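Local atomic coordinates of CrtC domain-containing protein (Fusarium vanettenii 77-13-4, PDB entry 7A0Q), a protein that probably adds water to the isoflavonoid phytoalexin kievitone, acting as a fungal hydratase. Residues 77-82 with 116-121; 49-52 with 58-61. All coordinates share one frame; numbering follows the deposited sequence.

Contact 1 (77-82 with 116-121)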
# COMPACT_ATOMS: atom_id res chain seq x y z
N ALA A 77 -6.27 3.43 -3.85
CA ALA A 77 -6.06 4.61 -4.68
C ALA A 77 -4.57 4.80 -4.86
O ALA A 77 -3.81 4.67 -3.90
CB ALA A 77 -6.67 5.86 -4.05
N HIS A 78 -4.14 5.14 -6.08
CA HIS A 78 -2.71 5.27 -6.34
C HIS A 78 -2.47 6.26 -7.47
O HIS A 78 -3.03 6.10 -8.55
CB HIS A 78 -2.12 3.91 -6.70
CG HIS A 78 -0.67 3.96 -7.07
ND1 HIS A 78 -0.15 3.24 -8.12
CD2 HIS A 78 0.36 4.64 -6.52
CE1 HIS A 78 1.15 3.47 -8.21
NE2 HIS A 78 1.48 4.33 -7.25
N TYR A 79 -1.62 7.26 -7.22
CA TYR A 79 -1.15 8.18 -8.25
C TYR A 79 0.36 8.02 -8.42
O TYR A 79 1.09 8.02 -7.43
CB TYR A 79 -1.46 9.64 -7.90
CG TYR A 79 -1.05 10.64 -8.97
CD1 TYR A 79 0.26 11.12 -9.05
CD2 TYR A 79 -1.98 11.11 -9.89
CE1 TYR A 79 0.63 12.05 -10.03
CE2 TYR A 79 -1.62 12.04 -10.87
CZ TYR A 79 -0.32 12.49 -10.93
OH TYR A 79 0.03 13.41 -11.90
N LEU A 80 0.81 7.91 -9.66
CA LEU A 80 2.23 7.79 -9.96
C LEU A 80 2.65 8.90 -10.92
O LEU A 80 2.03 9.07 -11.98
CB LEU A 80 2.55 6.42 -10.58
CG LEU A 80 4.04 6.22 -10.89
CD1 LEU A 80 4.86 6.12 -9.61
CD2 LEU A 80 4.27 4.99 -11.75
N ASP A 81 3.68 9.64 -10.54
CA ASP A 81 4.34 10.56 -11.46
C ASP A 81 5.54 9.86 -12.09
O ASP A 81 6.34 9.25 -11.38
CB ASP A 81 4.78 11.85 -10.78
CG ASP A 81 5.49 12.77 -11.75
OD1 ASP A 81 4.80 13.29 -12.66
OD2 ASP A 81 6.72 12.94 -11.65
N ASN A 82 5.67 9.97 -13.41
CA ASN A 82 6.73 9.32 -14.16
C ASN A 82 7.12 10.25 -15.30
O ASN A 82 6.29 11.05 -15.75
CB ASN A 82 6.25 7.96 -14.70
CG ASN A 82 7.24 7.29 -15.62
OD1 ASN A 82 7.25 7.55 -16.83
ND2 ASN A 82 8.07 6.42 -15.07
N LEU A 116 0.13 19.14 -1.85
CA LEU A 116 -0.20 17.82 -2.37
C LEU A 116 -1.58 17.91 -3.02
O LEU A 116 -2.59 18.08 -2.32
CB LEU A 116 -0.16 16.76 -1.27
CG LEU A 116 -0.69 15.38 -1.67
CD1 LEU A 116 -0.04 14.91 -2.97
CD2 LEU A 116 -0.45 14.39 -0.53
N ASP A 117 -1.61 17.78 -4.35
CA ASP A 117 -2.87 17.77 -5.10
C ASP A 117 -2.53 17.12 -6.45
O ASP A 117 -2.15 17.81 -7.40
CB ASP A 117 -3.45 19.17 -5.26
CG ASP A 117 -4.85 19.17 -5.86
OD1 ASP A 117 -5.29 18.16 -6.43
OD2 ASP A 117 -5.52 20.23 -5.79
N VAL A 118 -2.63 15.79 -6.51
CA VAL A 118 -2.31 15.04 -7.71
C VAL A 118 -3.59 14.43 -8.25
O VAL A 118 -4.44 13.93 -7.49
CB VAL A 118 -1.24 13.95 -7.46
CG1 VAL A 118 0.14 14.59 -7.13
CG2 VAL A 118 -1.69 12.98 -6.37
N SER A 119 -3.75 14.47 -9.57
CA SER A 119 -5.00 13.99 -10.15
C SER A 119 -4.82 13.64 -11.61
O SER A 119 -3.93 14.15 -12.30
CB SER A 119 -6.10 15.05 -10.01
OG SER A 119 -5.73 16.22 -10.71
N VAL A 120 -5.69 12.75 -12.08
CA VAL A 120 -5.94 12.55 -13.51
C VAL A 120 -7.45 12.66 -13.65
O VAL A 120 -8.19 11.82 -13.13
CB VAL A 120 -5.43 11.20 -14.04
CG1 VAL A 120 -5.77 11.05 -15.53
CG2 VAL A 120 -3.91 11.06 -13.82
N GLY A 121 -7.92 13.71 -14.33
CA GLY A 121 -9.35 13.92 -14.35
C GLY A 121 -9.86 14.26 -12.96
O GLY A 121 -9.18 14.89 -12.16
O HOH W 1 -1.44 15.62 -10.91
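Two strands of the N-terminal lipocalin-like domain meet face to face where Tyr79 packs on Val118. Strands 77-81 and 117-120 run nearly at right angles, at 95°, with 7.7 Å between their axes. They are therefore not paired edge to edge, and side chains bridge the gap. Tyr79 points toward the other strand. Its CG is anti to the backbone N (chi1 -177°), which carries the ring out across the gap. Val118 sits over one face of this ring in a CH-pi contact. Its CB lies 3.5 Å from the ring centroid and 8° off the normal, so it is almost exactly centred. The methyls spread from there. Val118 CG2 reaches back to Tyr79 CG at 3.6 Å, and Val118 CG1 lies by the CE1 side of the Tyr79 ring. Such crossing of strands from facing layers is consistent with the calycin-type beta architecture of the family. At the ring edge, Ser119 O lies 3.4 Å from Tyr79 CE2, near the ring plane. Val120 CG2 approaches the same Tyr79 CE2 obliquely at 3.9 Å. A water links the Tyr79 hydroxyl to the backbone of Ser119. It lies 2.8 Å from Tyr79 OH and accepts a hydrogen bond from Ser119 N at 2.9 Å. Tyr79 OH also bonds to Thr110 OG1, so the phenol oxygen has two partners, which hold the far end of the side chain in place. Asp81 OD1 bonds to the same Thr110 hydroxyl. The nearest atom of the Tyr79 side chain is about 3 Å from the magnesium ion, whose site includes Ser119, Thr86 and Ser109.

Contact 2 (49-52 with 58-61)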
# COMPACT_ATOMS: atom_id res chain seq x y z
N GLU A 49 6.94 17.71 4.78
CA GLU A 49 7.70 18.28 3.68
C GLU A 49 7.89 17.29 2.54
O GLU A 49 8.25 17.70 1.43
CB GLU A 49 9.07 18.72 4.20
CG GLU A 49 9.06 19.87 5.22
CD GLU A 49 8.63 19.48 6.65
OE1 GLU A 49 8.53 18.28 6.97
OE2 GLU A 49 8.42 20.40 7.47
N SER A 50 7.69 16.00 2.80
CA SER A 50 7.86 14.96 1.79
C SER A 50 6.60 14.72 0.97
O SER A 50 6.64 13.96 -0.01
CB SER A 50 8.25 13.66 2.49
OG SER A 50 9.52 13.83 3.08
N GLN A 51 5.48 15.34 1.33
CA GLN A 51 4.20 15.08 0.70
C GLN A 51 3.90 15.85 -0.60
O GLN A 51 3.18 15.32 -1.44
CB GLN A 51 3.08 15.37 1.70
CG GLN A 51 3.05 14.39 2.89
CD GLN A 51 2.29 13.13 2.53
OE1 GLN A 51 2.75 12.35 1.71
NE2 GLN A 51 1.11 12.95 3.12
N PRO A 52 4.38 17.08 -0.80
CA PRO A 52 3.91 17.87 -1.96
C PRO A 52 4.27 17.27 -3.31
O PRO A 52 5.23 16.50 -3.47
CB PRO A 52 4.61 19.22 -1.77
CG PRO A 52 4.75 19.34 -0.30
CD PRO A 52 5.11 17.95 0.15
N SER A 58 5.30 8.68 -5.85
CA SER A 58 4.11 7.86 -5.77
C SER A 58 3.35 8.16 -4.48
O SER A 58 3.96 8.35 -3.43
CB SER A 58 4.52 6.37 -5.83
OG SER A 58 3.46 5.50 -5.48
N TRP A 59 2.02 8.22 -4.59
CA TRP A 59 1.11 8.47 -3.47
C TRP A 59 0.06 7.36 -3.51
O TRP A 59 -0.51 7.10 -4.57
CB TRP A 59 0.45 9.85 -3.58
CG TRP A 59 1.39 11.05 -3.53
CD1 TRP A 59 1.66 11.83 -2.45
CD2 TRP A 59 2.15 11.61 -4.62
NE1 TRP A 59 2.53 12.84 -2.79
CE2 TRP A 59 2.85 12.72 -4.12
CE3 TRP A 59 2.31 11.27 -5.97
CZ2 TRP A 59 3.70 13.49 -4.91
CZ3 TRP A 59 3.14 12.05 -6.77
CH2 TRP A 59 3.83 13.15 -6.23
N TRP A 60 -0.18 6.69 -2.38
CA TRP A 60 -0.88 5.41 -2.40
C TRP A 60 -1.67 5.21 -1.12
O TRP A 60 -1.19 5.54 -0.03
CB TRP A 60 0.16 4.30 -2.59
CG TRP A 60 -0.28 2.90 -2.79
CD1 TRP A 60 -0.28 2.21 -3.97
CD2 TRP A 60 -0.67 1.96 -1.78
NE1 TRP A 60 -0.68 0.91 -3.77
CE2 TRP A 60 -0.92 0.73 -2.43
CE3 TRP A 60 -0.83 2.04 -0.39
CZ2 TRP A 60 -1.34 -0.41 -1.74
CZ3 TRP A 60 -1.25 0.89 0.30
CH2 TRP A 60 -1.50 -0.31 -0.38
N SER A 61 -2.88 4.67 -1.24
CA SER A 61 -3.67 4.38 -0.05
C SER A 61 -4.46 3.09 -0.24
O SER A 61 -4.97 2.81 -1.32
CB SER A 61 -4.64 5.53 0.32
OG SER A 61 -5.63 5.78 -0.67
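Trp59 brings the nitrogen edge of its indole against the backbone carbonyls of Gln51 and Pro52. With CG beside the backbone N (chi1 -62°), the indole is swung toward the loop that precedes strand 58-66, and its NE1 edge meets Gln51. Trp59 NE1 donates a hydrogen bond to Gln51 O at 2.9 Å, with an N-H...O angle of 158°. The oxygen lies close to the ring plane. The donor is tilted 22° from the carbonyl plane, so the bond is slightly bent at both ends. Next along the same edge, Trp59 CZ2 lies 3.7 Å from Pro52 O, again near the ring plane. The Gln51 side chain comes close only at its amide, with Gln51 OE1 4.3 Å from Trp59 CD1. That amide is engaged elsewhere: OE1 bonds to Tyr205 OH, and NE2 bonds to Asn132 O. Arg207 makes a cation-pi contact with the indole and bonds to Ser50 O and Ser58 O, so it ties both segments to strand 202-210. The contact thus joins an irregular loop to the start of a strand in the N-terminal lipocalin-like domain. Its single direct bond satisfies a buried indole N-H with a main-chain oxygen, which would help hold the loop backbone at the edge of the ring.

Overall arrangement
Both contacts belong to the N-terminal half of the protein, with centres 9 Å apart. They share one sheet, because strands 58-66 and 72-81 are antiparallel neighbours. Tyr79 N to Trp59 O at 2.9 Å and Ala77 O to Ser61 N at 2.8 Å are probable hydrogen bonds between them. Leu116 CD1 also packs on Trp59 NE1 at 3.3 Å. Contact 2 is fully buried and joins a loop to a strand through a direct bond to the main chain. Contact 1 is only partly buried. It joins two crossing strands through an aromatic face and a water, beside the magnesium ion. The Trp59 side chain is about 9 Å from that ion at its nearest atom.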